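Cell division protein FtsZ 1 (Methanocaldococcus jannaschii, PDB 2VAP) binds GTP, probably hydrolyses it, and probably polymerises into the contractile Z ring at the future site of cell division. Local coordinates at residues V223-K228 against L286-G291; I251-S256 against T330-L335; E259-E264 against L297-E302; G291-T296 against A321-N326. One frame throughout, in Å; residues are numbered along the deposited sequence.

Contact 1: residues V223-K228 against L286-G291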
loop_
_atom_site.group_PDB
_atom_site.type_symbol
_atom_site.label_atom_id
_atom_site.label_comp_id
_atom_site.label_asym_id
_atom_site.label_seq_id
_atom_site.Cartn_x
_atom_site.Cartn_y
_atom_site.Cartn_z
ATOM N N VAL A 223 2.114 5.877 3.218
ATOM C CA VAL A 223 1.738 6.473 4.501
ATOM C C VAL A 223 2.660 7.642 4.854
ATOM O O VAL A 223 2.191 8.743 5.152
ATOM C CB VAL A 223 1.752 5.427 5.654
ATOM C CG1 VAL A 223 1.612 6.106 7.017
ATOM C CG2 VAL A 223 0.647 4.402 5.465
ATOM N N GLU A 224 3.967 7.398 4.797
ATOM C CA GLU A 224 4.957 8.379 5.245
ATOM C C GLU A 224 5.152 9.548 4.275
ATOM O O GLU A 224 5.709 10.586 4.647
ATOM C CB GLU A 224 6.280 7.693 5.608
ATOM C CG GLU A 224 6.152 6.789 6.840
ATOM C CD GLU A 224 7.473 6.244 7.354
ATOM O OE1 GLU A 224 8.469 6.228 6.600
ATOM O OE2 GLU A 224 7.508 5.816 8.528
ATOM N N LEU A 225 4.670 9.385 3.044
ATOM C CA LEU A 225 4.556 10.501 2.107
ATOM C C LEU A 225 3.714 11.616 2.738
ATOM O O LEU A 225 3.989 12.801 2.542
ATOM C CB LEU A 225 3.933 10.028 0.788
ATOM C CG LEU A 225 3.758 11.023 -0.363
ATOM C CD1 LEU A 225 5.100 11.450 -0.940
ATOM C CD2 LEU A 225 2.886 10.415 -1.447
ATOM N N ILE A 226 2.705 11.215 3.511
ATOM C CA ILE A 226 1.821 12.140 4.217
ATOM C C ILE A 226 2.338 12.479 5.622
ATOM O O ILE A 226 2.362 13.649 6.011
ATOM C CB ILE A 226 0.378 11.566 4.330
ATOM C CG1 ILE A 226 -0.137 11.122 2.955
ATOM C CG2 ILE A 226 -0.569 12.585 4.970
ATOM C CD1 ILE A 226 -1.317 10.166 3.002
ATOM N N THR A 227 2.765 11.458 6.366
ATOM C CA THR A 227 2.982 11.588 7.815
ATOM C C THR A 227 4.391 11.981 8.259
ATOM O O THR A 227 4.555 12.619 9.300
ATOM C CB THR A 227 2.605 10.289 8.567
ATOM O OG1 THR A 227 3.474 9.226 8.157
ATOM C CG2 THR A 227 1.158 9.899 8.298
ATOM N N LYS A 228 5.400 11.583 7.488
ATOM C CA LYS A 228 6.793 11.760 7.900
ATOM C C LYS A 228 7.301 13.174 7.631
ATOM O O LYS A 228 6.891 13.820 6.665
ATOM C CB LYS A 228 7.688 10.726 7.206
ATOM C CG LYS A 228 9.115 10.646 7.737
ATOM C CD LYS A 228 9.874 9.491 7.107
ATOM C CE LYS A 228 11.309 9.435 7.605
ATOM N NZ LYS A 228 12.013 8.213 7.128
ATOM N N LEU A 286 1.523 9.226 -7.609
ATOM C CA LEU A 286 2.151 9.661 -6.367
ATOM C C LEU A 286 3.629 9.300 -6.429
ATOM O O LEU A 286 3.986 8.182 -6.811
ATOM C CB LEU A 286 1.491 9.013 -5.144
ATOM C CG LEU A 286 0.012 9.310 -4.869
ATOM C CD1 LEU A 286 -0.887 8.261 -5.510
ATOM C CD2 LEU A 286 -0.247 9.373 -3.374
ATOM N N ILE A 287 4.484 10.255 -6.074
ATOM C CA ILE A 287 5.931 10.049 -6.097
ATOM C C ILE A 287 6.521 10.330 -4.721
ATOM O O ILE A 287 6.366 11.428 -4.185
ATOM C CB ILE A 287 6.639 10.959 -7.142
ATOM C CG1 ILE A 287 5.992 10.820 -8.524
ATOM C CG2 ILE A 287 8.139 10.644 -7.207
ATOM C CD1 ILE A 287 6.480 11.839 -9.539
ATOM N N HIS A 288 7.184 9.329 -4.152
ATOM C CA HIS A 288 7.918 9.510 -2.907
ATOM C C HIS A 288 9.408 9.323 -3.167
ATOM O O HIS A 288 9.866 8.211 -3.447
ATOM C CB HIS A 288 7.434 8.533 -1.830
ATOM C CG HIS A 288 7.904 8.872 -0.447
ATOM N ND1 HIS A 288 7.291 8.383 0.687
ATOM C CD2 HIS A 288 8.918 9.659 -0.014
ATOM C CE1 HIS A 288 7.914 8.844 1.757
ATOM N NE2 HIS A 288 8.904 9.623 1.359
ATOM N N VAL A 289 10.152 10.421 -3.080
ATOM C CA VAL A 289 11.604 10.395 -3.235
ATOM C C VAL A 289 12.242 10.268 -1.855
ATOM O O VAL A 289 11.965 11.064 -0.957
ATOM C CB VAL A 289 12.133 11.663 -3.954
ATOM C CG1 VAL A 289 13.630 11.544 -4.233
ATOM C CG2 VAL A 289 11.371 11.906 -5.254
ATOM N N MET A 290 13.083 9.253 -1.693
ATOM C CA MET A 290 13.751 8.994 -0.422
ATOM C C MET A 290 15.259 8.981 -0.616
ATOM O O MET A 290 15.756 8.472 -1.619
ATOM C CB MET A 290 13.284 7.661 0.166
ATOM C CG MET A 290 11.824 7.649 0.599
ATOM S SD MET A 290 11.115 5.992 0.653
ATOM C CE MET A 290 10.867 5.662 -1.092
ATOM N N GLY A 291 15.984 9.546 0.343
ATOM C CA GLY A 291 17.438 9.604 0.250
ATOM C C GLY A 291 18.125 9.823 1.582
ATOM O O GLY A 291 17.463 9.899 2.620
#
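Leu225 and His288 carry most of this contact, the leucine reaching from the last turn of a helix onto an imidazole that stands up from a strand. Leu225 CD1 lies over one face of the ring, 4.2 Å from its centroid and 27° off the normal, a CH-pi contact. Because CG is anti to the backbone N (chi1 -178°), the leucine fork opens toward the strand: CD1 takes the ring and also comes within 3.5 Å of Ile287 O, while CD2 meets Leu286 CD2 at 3.8 Å. Met290 SD sits above the other face of the imidazole, so that the ring is sandwiched between a methyl and a sulfur. The helix is the end of 204-227, the long central helix of the FtsZ fold, which joins the GTPase domain to the C-terminal domain; its stretch 223-227 crosses strand 286-291 of the latter at 79°. The ring also meets helix backbone, His288 CE1 lying 3.5 Å from Leu225 N and 3.8 Å from Glu224 C. Its rotation is fixed by hydrogen bonds at both nitrogens, ND1 with Gly221 O of the same helix and NE2 with Thr322 OG1 of the neighbouring strand. A leucine in place of His288 would probably leave Gly221 O and Thr322 OG1 without these mates and lose this polar link between helix and sheet. Glu224 directs its own carboxylate elsewhere, to the backbone N of Glu62.

Contact 2: residues I251-S256 against T330-L335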
loop_
_atom_site.group_PDB
_atom_site.type_symbol
_atom_site.label_atom_id
_atom_site.label_comp_id
_atom_site.label_asym_id
_atom_site.label_seq_id
_atom_site.Cartn_x
_atom_site.Cartn_y
_atom_site.Cartn_z
ATOM N N ILE A 251 2.638 -0.105 -8.743
ATOM C CA ILE A 251 3.836 0.550 -8.217
ATOM C C ILE A 251 5.097 0.279 -9.032
ATOM O O ILE A 251 5.195 -0.724 -9.743
ATOM C CB ILE A 251 4.100 0.200 -6.719
ATOM C CG1 ILE A 251 4.546 -1.261 -6.556
ATOM C CG2 ILE A 251 2.875 0.520 -5.863
ATOM C CD1 ILE A 251 5.156 -1.580 -5.195
ATOM N N GLY A 252 6.048 1.201 -8.920
ATOM C CA GLY A 252 7.393 1.028 -9.448
ATOM C C GLY A 252 8.388 1.462 -8.390
ATOM O O GLY A 252 8.229 2.525 -7.783
ATOM N N ILE A 253 9.399 0.632 -8.153
ATOM C CA ILE A 253 10.444 0.940 -7.177
ATOM C C ILE A 253 11.814 0.958 -7.850
ATOM O O ILE A 253 12.158 0.047 -8.607
ATOM C CB ILE A 253 10.443 -0.056 -5.981
ATOM C CG1 ILE A 253 9.079 -0.061 -5.280
ATOM C CG2 ILE A 253 11.552 0.288 -4.979
ATOM C CD1 ILE A 253 8.861 -1.239 -4.339
ATOM N N GLY A 254 12.581 2.007 -7.571
ATOM C CA GLY A 254 13.942 2.131 -8.078
ATOM C C GLY A 254 14.894 2.642 -7.016
ATOM O O GLY A 254 14.502 3.420 -6.145
ATOM N N GLU A 255 16.144 2.193 -7.084
ATOM C CA GLU A 255 17.184 2.646 -6.161
ATOM C C GLU A 255 18.552 2.687 -6.838
ATOM O O GLU A 255 18.851 1.860 -7.703
ATOM C CB GLU A 255 17.226 1.782 -4.893
ATOM C CG GLU A 255 17.445 0.286 -5.125
ATOM C CD GLU A 255 17.606 -0.498 -3.831
ATOM O OE1 GLU A 255 17.056 -0.073 -2.790
ATOM O OE2 GLU A 255 18.282 -1.547 -3.858
ATOM N N SER A 256 19.368 3.661 -6.442
ATOM C CA SER A 256 20.710 3.838 -6.997
ATOM C C SER A 256 21.613 4.596 -6.029
ATOM O O SER A 256 21.152 5.478 -5.301
ATOM C CB SER A 256 20.645 4.584 -8.332
ATOM O OG SER A 256 21.935 4.725 -8.903
ATOM N N THR A 330 22.329 5.989 -1.096
ATOM C CA THR A 330 21.291 5.547 -2.024
ATOM C C THR A 330 20.062 6.457 -2.025
ATOM O O THR A 330 19.571 6.856 -0.967
ATOM C CB THR A 330 20.856 4.091 -1.710
ATOM O OG1 THR A 330 22.011 3.242 -1.668
ATOM C CG2 THR A 330 19.884 3.559 -2.762
ATOM N N VAL A 331 19.586 6.786 -3.225
ATOM C CA VAL A 331 18.282 7.419 -3.406
ATOM C C VAL A 331 17.279 6.362 -3.872
ATOM O O VAL A 331 17.541 5.624 -4.824
ATOM C CB VAL A 331 18.340 8.613 -4.398
ATOM C CG1 VAL A 331 16.951 8.970 -4.927
ATOM C CG2 VAL A 331 18.970 9.823 -3.731
ATOM N N ARG A 332 16.147 6.290 -3.178
ATOM C CA ARG A 332 15.074 5.360 -3.519
ATOM C C ARG A 332 13.846 6.128 -4.000
ATOM O O ARG A 332 13.459 7.134 -3.402
ATOM C CB ARG A 332 14.723 4.487 -2.311
ATOM C CG ARG A 332 13.740 3.355 -2.599
ATOM C CD ARG A 332 13.405 2.572 -1.337
ATOM N NE ARG A 332 14.542 1.791 -0.848
ATOM C CZ ARG A 332 14.564 1.124 0.304
ATOM N NH1 ARG A 332 13.509 1.130 1.110
ATOM N NH2 ARG A 332 15.649 0.447 0.652
ATOM N N VAL A 333 13.244 5.650 -5.085
ATOM C CA VAL A 333 12.039 6.265 -5.635
ATOM C C VAL A 333 10.878 5.274 -5.623
ATOM O O VAL A 333 10.972 4.189 -6.202
ATOM C CB VAL A 333 12.273 6.812 -7.073
ATOM C CG1 VAL A 333 10.962 7.278 -7.706
ATOM C CG2 VAL A 333 13.281 7.953 -7.055
ATOM N N LEU A 334 9.799 5.651 -4.941
ATOM C CA LEU A 334 8.542 4.916 -5.016
ATOM C C LEU A 334 7.573 5.667 -5.919
ATOM O O LEU A 334 7.268 6.841 -5.688
ATOM C CB LEU A 334 7.922 4.704 -3.629
ATOM C CG LEU A 334 6.501 4.119 -3.603
ATOM C CD1 LEU A 334 6.472 2.659 -4.065
ATOM C CD2 LEU A 334 5.876 4.253 -2.222
ATOM N N LEU A 335 7.104 4.976 -6.952
ATOM C CA LEU A 335 6.134 5.527 -7.882
ATOM C C LEU A 335 4.842 4.722 -7.797
ATOM O O LEU A 335 4.861 3.498 -7.925
ATOM C CB LEU A 335 6.699 5.495 -9.307
ATOM C CG LEU A 335 5.864 6.048 -10.466
ATOM C CD1 LEU A 335 5.671 7.553 -10.350
ATOM C CD2 LEU A 335 6.518 5.695 -11.792
#
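Strands 251-256 and 331-335 run antiparallel, 171° between their directions and their axes 4.7 Å apart at closest approach, joined by six backbone hydrogen bonds in three reciprocal pairs: Gly252 with Leu335, Gly254 with Val333 and Ser256 with Val331. The middle pair illustrates the geometry, Val333 N meeting Gly254 O at 2.8 Å. Between them the non-hydrogen-bonded pairs Ile253-Leu334 and Glu255-Arg332 put their side chains on one face. Leu334 CD1 reaches Ile253 CG1 at 4.0 Å, the two chains crossing obliquely. Glu255 and Arg332 stand side by side and point the same way; Arg332 bends at chi3 (-69°), which brings NE round to 3.7 Å from Glu255 OE1, a long salt bridge. The carboxylate and guanidinium planes are 35° apart; at this distance the pairing is electrostatic, without a hydrogen bond, and the buried NE has no partner in the model. At the end of the pair, Thr330 CG2 packs on Glu255 CB at 3.8 Å. Ile251 and Ile253 turn to Val214 of helix 204-227. On the other face, where Gly252 and Gly254 carry no side chain, Val331, Val333 and Leu335 are met by Arg261, Ala265 and Leu270 of helix 261-270. This is the antiparallel margin of the four-stranded mixed sheet of the FtsZ C-terminal domain, with helix 261-270 on one face and the central helix 204-227 against the other.

Contact 3: residues E259-E264 against L297-E302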
loop_
_atom_site.group_PDB
_atom_site.type_symbol
_atom_site.label_atom_id
_atom_site.label_comp_id
_atom_site.label_asym_id
_atom_site.label_seq_id
_atom_site.Cartn_x
_atom_site.Cartn_y
_atom_site.Cartn_z
ATOM N N GLU A 259 26.797 8.180 -9.136
ATOM C CA GLU A 259 26.983 9.631 -9.255
ATOM C C GLU A 259 25.718 10.352 -9.732
ATOM O O GLU A 259 25.452 11.484 -9.324
ATOM C CB GLU A 259 28.178 9.964 -10.162
ATOM C CG GLU A 259 28.140 9.331 -11.555
ATOM C CD GLU A 259 29.329 9.720 -12.419
ATOM O OE1 GLU A 259 29.121 10.008 -13.616
ATOM O OE2 GLU A 259 30.470 9.739 -11.907
ATOM N N LYS A 260 24.951 9.687 -10.593
ATOM C CA LYS A 260 23.655 10.194 -11.043
ATOM C C LYS A 260 22.537 9.362 -10.410
ATOM O O LYS A 260 21.692 8.792 -11.107
ATOM C CB LYS A 260 23.565 10.173 -12.573
ATOM C CG LYS A 260 24.485 11.168 -13.268
ATOM C CD LYS A 260 24.372 11.067 -14.780
ATOM C CE LYS A 260 25.283 12.067 -15.471
ATOM N NZ LYS A 260 25.179 11.982 -16.954
ATOM N N ARG A 261 22.544 9.313 -9.079
ATOM C CA ARG A 261 21.651 8.443 -8.303
ATOM C C ARG A 261 20.160 8.703 -8.532
ATOM O O ARG A 261 19.381 7.757 -8.651
ATOM C CB ARG A 261 21.998 8.490 -6.807
ATOM C CG ARG A 261 22.002 9.883 -6.191
ATOM C CD ARG A 261 22.493 9.864 -4.753
ATOM N NE ARG A 261 22.148 11.107 -4.065
ATOM C CZ ARG A 261 22.368 11.353 -2.776
ATOM N NH1 ARG A 261 22.007 12.521 -2.261
ATOM N NH2 ARG A 261 22.945 10.444 -2.000
ATOM N N ALA A 262 19.775 9.977 -8.593
ATOM C CA ALA A 262 18.373 10.360 -8.782
ATOM C C ALA A 262 17.853 9.973 -10.165
ATOM O O ALA A 262 16.730 9.479 -10.295
ATOM C CB ALA A 262 18.186 11.852 -8.536
ATOM N N LYS A 263 18.679 10.194 -11.186
ATOM C CA LYS A 263 18.333 9.864 -12.568
ATOM C C LYS A 263 18.181 8.355 -12.762
ATOM O O LYS A 263 17.253 7.902 -13.434
ATOM C CB LYS A 263 19.387 10.425 -13.530
ATOM C CG LYS A 263 18.960 10.443 -14.995
ATOM C CD LYS A 263 20.073 10.947 -15.912
ATOM C CE LYS A 263 21.080 9.852 -16.254
ATOM N NZ LYS A 263 20.504 8.800 -17.140
ATOM N N GLU A 264 19.093 7.588 -12.169
ATOM C CA GLU A 264 19.065 6.130 -12.277
ATOM C C GLU A 264 17.931 5.507 -11.462
ATOM O O GLU A 264 17.345 4.506 -11.877
ATOM C CB GLU A 264 20.413 5.525 -11.874
ATOM C CG GLU A 264 21.525 5.750 -12.894
ATOM C CD GLU A 264 22.761 4.907 -12.627
ATOM O OE1 GLU A 264 22.617 3.712 -12.286
ATOM O OE2 GLU A 264 23.882 5.440 -12.767
ATOM N N LEU A 297 16.619 19.157 -3.082
ATOM C CA LEU A 297 15.385 19.470 -3.800
ATOM C C LEU A 297 15.573 19.301 -5.309
ATOM O O LEU A 297 14.655 18.867 -6.008
ATOM C CB LEU A 297 14.922 20.896 -3.473
ATOM C CG LEU A 297 13.644 21.437 -4.128
ATOM C CD1 LEU A 297 12.405 20.710 -3.627
ATOM C CD2 LEU A 297 13.514 22.933 -3.892
ATOM N N GLU A 298 16.769 19.636 -5.795
ATOM C CA GLU A 298 17.120 19.494 -7.210
ATOM C C GLU A 298 17.020 18.041 -7.677
ATOM O O GLU A 298 16.532 17.771 -8.777
ATOM C CB GLU A 298 18.527 20.043 -7.482
ATOM C CG GLU A 298 18.636 21.570 -7.457
ATOM C CD GLU A 298 18.634 22.161 -6.052
ATOM O OE1 GLU A 298 19.033 21.460 -5.097
ATOM O OE2 GLU A 298 18.234 23.334 -5.903
ATOM N N GLU A 299 17.479 17.119 -6.832
ATOM C CA GLU A 299 17.375 15.684 -7.098
ATOM C C GLU A 299 15.918 15.234 -7.168
ATOM O O GLU A 299 15.528 14.514 -8.091
ATOM C CB GLU A 299 18.122 14.877 -6.032
ATOM C CG GLU A 299 19.631 14.852 -6.213
ATOM C CD GLU A 299 20.330 14.001 -5.170
ATOM O OE1 GLU A 299 21.007 13.029 -5.561
ATOM O OE2 GLU A 299 20.200 14.298 -3.963
ATOM N N ALA A 300 15.122 15.672 -6.193
ATOM C CA ALA A 300 13.694 15.359 -6.146
ATOM C C ALA A 300 12.956 15.912 -7.365
ATOM O O ALA A 300 12.138 15.215 -7.965
ATOM C CB ALA A 300 13.075 15.885 -4.856
ATOM N N ARG A 301 13.263 17.158 -7.729
ATOM C CA ARG A 301 12.678 17.802 -8.907
ATOM C C ARG A 301 13.000 17.055 -10.200
ATOM O O ARG A 301 12.153 16.957 -11.089
ATOM C CB ARG A 301 13.139 19.259 -9.012
ATOM C CG ARG A 301 12.422 20.210 -8.061
ATOM C CD ARG A 301 13.031 21.607 -8.101
ATOM N NE ARG A 301 12.812 22.275 -9.384
ATOM C CZ ARG A 301 13.256 23.492 -9.691
ATOM N NH1 ARG A 301 13.954 24.199 -8.810
ATOM N NH2 ARG A 301 13.002 24.005 -10.886
ATOM N N GLU A 302 14.224 16.532 -10.292
ATOM C CA GLU A 302 14.659 15.741 -11.447
ATOM C C GLU A 302 13.807 14.479 -11.607
ATOM O O GLU A 302 13.418 14.123 -12.722
ATOM C CB GLU A 302 16.144 15.378 -11.322
ATOM C CG GLU A 302 16.747 14.732 -12.570
ATOM C CD GLU A 302 18.239 14.458 -12.446
ATOM O OE1 GLU A 302 18.727 14.237 -11.314
ATOM O OE2 GLU A 302 18.927 14.456 -13.487
HETATM O O HOH W 1 21.461 12.606 -8.194
HETATM O O HOH W 2 20.911 12.249 -10.820
#
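Arg261 and Glu299 cross at about a right angle, yet their flat ends meet almost coplanar, the guanidinium and carboxylate planes only 16° apart. They tie together the first turns of helices 261-270 and 297-310, which pack on the same face of the sheet in the alpha/beta C-terminal domain of FtsZ. The grip is side-on and two-pronged: Arg261 NE bonds to Glu299 OE1 at 2.7 Å with an N-H...O angle of 178°, and Arg261 NH1 to Glu299 OE2 at 3.1 Å. Each oxygen uses its syn lone pair and lies near the guanidinium plane, the textbook form of a bidentate salt bridge. Arg261 starts with CG between its backbone N and carbonyl carbon (chi1 55°) and then extends to NE, which carries the charge across to the neighbouring helix. NH1 has a second anionic partner, Asp294 OD1. An alanine at Arg261 would be likely to leave the carboxylates of Glu299 and Asp294 without the positive charge they share. Beside this pair, Ala262 CB packs against Glu299 CB at 3.9 Å, its small methyl letting the helices come close. Two waters extend the polar link to backbone amides of the first turn of helix 261-270. One accepts from Ala262 N and donates to Glu299 OE1; the other accepts from Lys263 N and donates to Glu302 OE1 at 3.0 Å.

Contact 4: residues G291-T296 against A321-N326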
loop_
_atom_site.group_PDB
_atom_site.type_symbol
_atom_site.label_atom_id
_atom_site.label_comp_id
_atom_site.label_asym_id
_atom_site.label_seq_id
_atom_site.Cartn_x
_atom_site.Cartn_y
_atom_site.Cartn_z
ATOM N N GLY A 291 15.984 9.546 0.343
ATOM C CA GLY A 291 17.438 9.604 0.250
ATOM C C GLY A 291 18.125 9.823 1.582
ATOM O O GLY A 291 17.463 9.899 2.620
ATOM N N PRO A 292 19.467 9.924 1.563
ATOM C CA PRO A 292 20.233 10.199 2.773
ATOM C C PRO A 292 20.108 11.667 3.171
ATOM O O PRO A 292 19.343 12.413 2.553
ATOM C CB PRO A 292 21.679 9.875 2.360
ATOM C CG PRO A 292 21.592 9.250 0.990
ATOM C CD PRO A 292 20.343 9.783 0.390
ATOM N N GLU A 293 20.862 12.075 4.189
ATOM C CA GLU A 293 20.828 13.449 4.692
ATOM C C GLU A 293 21.227 14.490 3.641
ATOM O O GLU A 293 20.867 15.664 3.755
ATOM C CB GLU A 293 21.715 13.588 5.936
ATOM C CG GLU A 293 21.163 12.917 7.198
ATOM C CD GLU A 293 21.367 11.408 7.228
ATOM O OE1 GLU A 293 20.662 10.733 8.007
ATOM O OE2 GLU A 293 22.228 10.891 6.481
ATOM N N ASP A 294 21.959 14.048 2.617
ATOM C CA ASP A 294 22.443 14.938 1.560
ATOM C C ASP A 294 21.513 15.020 0.339
ATOM O O ASP A 294 21.902 15.549 -0.706
ATOM C CB ASP A 294 23.873 14.553 1.140
ATOM C CG ASP A 294 23.965 13.156 0.531
ATOM O OD1 ASP A 294 22.956 12.417 0.515
ATOM O OD2 ASP A 294 25.066 12.795 0.064
ATOM N N LEU A 295 20.294 14.501 0.479
ATOM C CA LEU A 295 19.276 14.609 -0.569
ATOM C C LEU A 295 18.921 16.074 -0.811
ATOM O O LEU A 295 18.713 16.835 0.137
ATOM C CB LEU A 295 18.019 13.808 -0.196
ATOM C CG LEU A 295 16.823 13.806 -1.158
ATOM C CD1 LEU A 295 17.105 12.978 -2.408
ATOM C CD2 LEU A 295 15.573 13.298 -0.454
ATOM N N THR A 296 18.866 16.464 -2.082
ATOM C CA THR A 296 18.554 17.843 -2.451
ATOM C C THR A 296 17.194 17.956 -3.132
ATOM O O THR A 296 16.685 16.979 -3.691
ATOM C CB THR A 296 19.630 18.451 -3.384
ATOM O OG1 THR A 296 19.632 17.754 -4.638
ATOM C CG2 THR A 296 21.015 18.371 -2.750
ATOM N N ALA A 321 9.354 14.400 -0.676
ATOM C CA ALA A 321 10.739 13.974 -0.497
ATOM C C ALA A 321 11.089 13.916 0.984
ATOM O O ALA A 321 10.859 14.877 1.719
ATOM C CB ALA A 321 11.689 14.906 -1.239
ATOM N N THR A 322 11.629 12.777 1.416
ATOM C CA THR A 322 11.998 12.570 2.819
ATOM C C THR A 322 13.392 11.965 2.950
ATOM O O THR A 322 13.904 11.343 2.014
ATOM C CB THR A 322 11.000 11.642 3.559
ATOM O OG1 THR A 322 11.020 10.336 2.965
ATOM C CG2 THR A 322 9.582 12.208 3.522
ATOM N N ILE A 323 13.994 12.151 4.121
ATOM C CA ILE A 323 15.278 11.538 4.441
ATOM C C ILE A 323 15.060 10.205 5.156
ATOM O O ILE A 323 14.336 10.131 6.153
ATOM C CB ILE A 323 16.159 12.472 5.312
ATOM C CG1 ILE A 323 16.482 13.761 4.552
ATOM C CG2 ILE A 323 17.454 11.767 5.732
ATOM C CD1 ILE A 323 16.826 14.939 5.441
ATOM N N ASP A 324 15.676 9.153 4.624
ATOM C CA ASP A 324 15.713 7.854 5.282
ATOM C C ASP A 324 17.119 7.651 5.839
ATOM O O ASP A 324 18.091 7.564 5.083
ATOM C CB ASP A 324 15.344 6.738 4.295
ATOM C CG ASP A 324 15.132 5.386 4.971
ATOM O OD1 ASP A 324 15.460 5.229 6.168
ATOM O OD2 ASP A 324 14.631 4.465 4.291
ATOM N N GLU A 325 17.211 7.586 7.167
ATOM C CA GLU A 325 18.493 7.480 7.875
ATOM C C GLU A 325 19.247 6.177 7.591
ATOM O O GLU A 325 20.472 6.123 7.725
ATOM C CB GLU A 325 18.301 7.676 9.386
ATOM C CG GLU A 325 17.328 6.699 10.051
ATOM C CD GLU A 325 17.175 6.932 11.546
ATOM O OE1 GLU A 325 16.933 5.947 12.276
ATOM O OE2 GLU A 325 17.297 8.092 11.996
ATOM N N ASN A 326 18.509 5.139 7.198
ATOM C CA ASN A 326 19.098 3.850 6.837
ATOM C C ASN A 326 19.861 3.896 5.513
ATOM O O ASN A 326 20.750 3.076 5.273
ATOM C CB ASN A 326 18.023 2.758 6.794
ATOM C CG ASN A 326 17.357 2.531 8.145
ATOM O OD1 ASN A 326 16.135 2.413 8.232
ATOM N ND2 ASN A 326 18.159 2.470 9.204
#
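Gly291 pairs with Ile323 in a parallel bridge, bonding to the residues that flank it: Gly291 N donates to Thr322 O at 3.2 Å, and Asp324 N to Gly291 O at 2.8 Å. Around these bonds the side chain of Ile323 packs against the Pro292-Glu293 peptide. With CG2 anti to its backbone N and CG1 beside it (chi1 -62°), it lays both branches against that peptide, CG2 lying 3.7 Å from Pro292 C and CG1 3.7 Å from Pro292 O. Glu293, poorly ordered, crosses the isoleucine at about a right angle. On the inner side Leu295 CD2 touches Thr322 O at 3.6 Å and Ala321 CB at 4.3 Å. What sets Leu295 there is a type I turn from Pro292 to Leu295, closed by the bond from Leu295 N to Pro292 O at 3.1 Å. In the opposite segment an Asx turn shapes the chain beyond the strand, Asn326 N reaching Asp324 OD1 at 3.2 Å from above the carboxylate plane. Further out, Ile323 O accepts from Lys228 NZ, and Thr296 OG1 N-caps the next helix at Glu299 N. Strand 284-291, this turn, helix 297-310 and the neighbouring parallel strand 316-323 make up a beta-alpha-beta crossover, and the contact joins its opening loop to the end of its second strand.

Overall arrangement
All four contacts lie on the same side of the chain's centre, in and around the C-terminal sheet. Strand 284-291 runs through contacts 1 and 4, which share Gly291 and have centres about 11 Å apart; its His288 N and Met290 O bond with Leu334 O and Arg332 N of contact 2, also about 11 Å from contact 1. Contact 3, on the sheet face of Val331, opposite helix 204-227, reaches contact 4 through Arg261 and Asp294, centres about 12 Å apart, while Val331 CG2 packs on Arg261 NE. Contact 2 lies nearest the nucleotide: the Ile251 side chain is about 12 Å from GDP, that of Ile253 about 11 Å from that of GTP-binding Asp212.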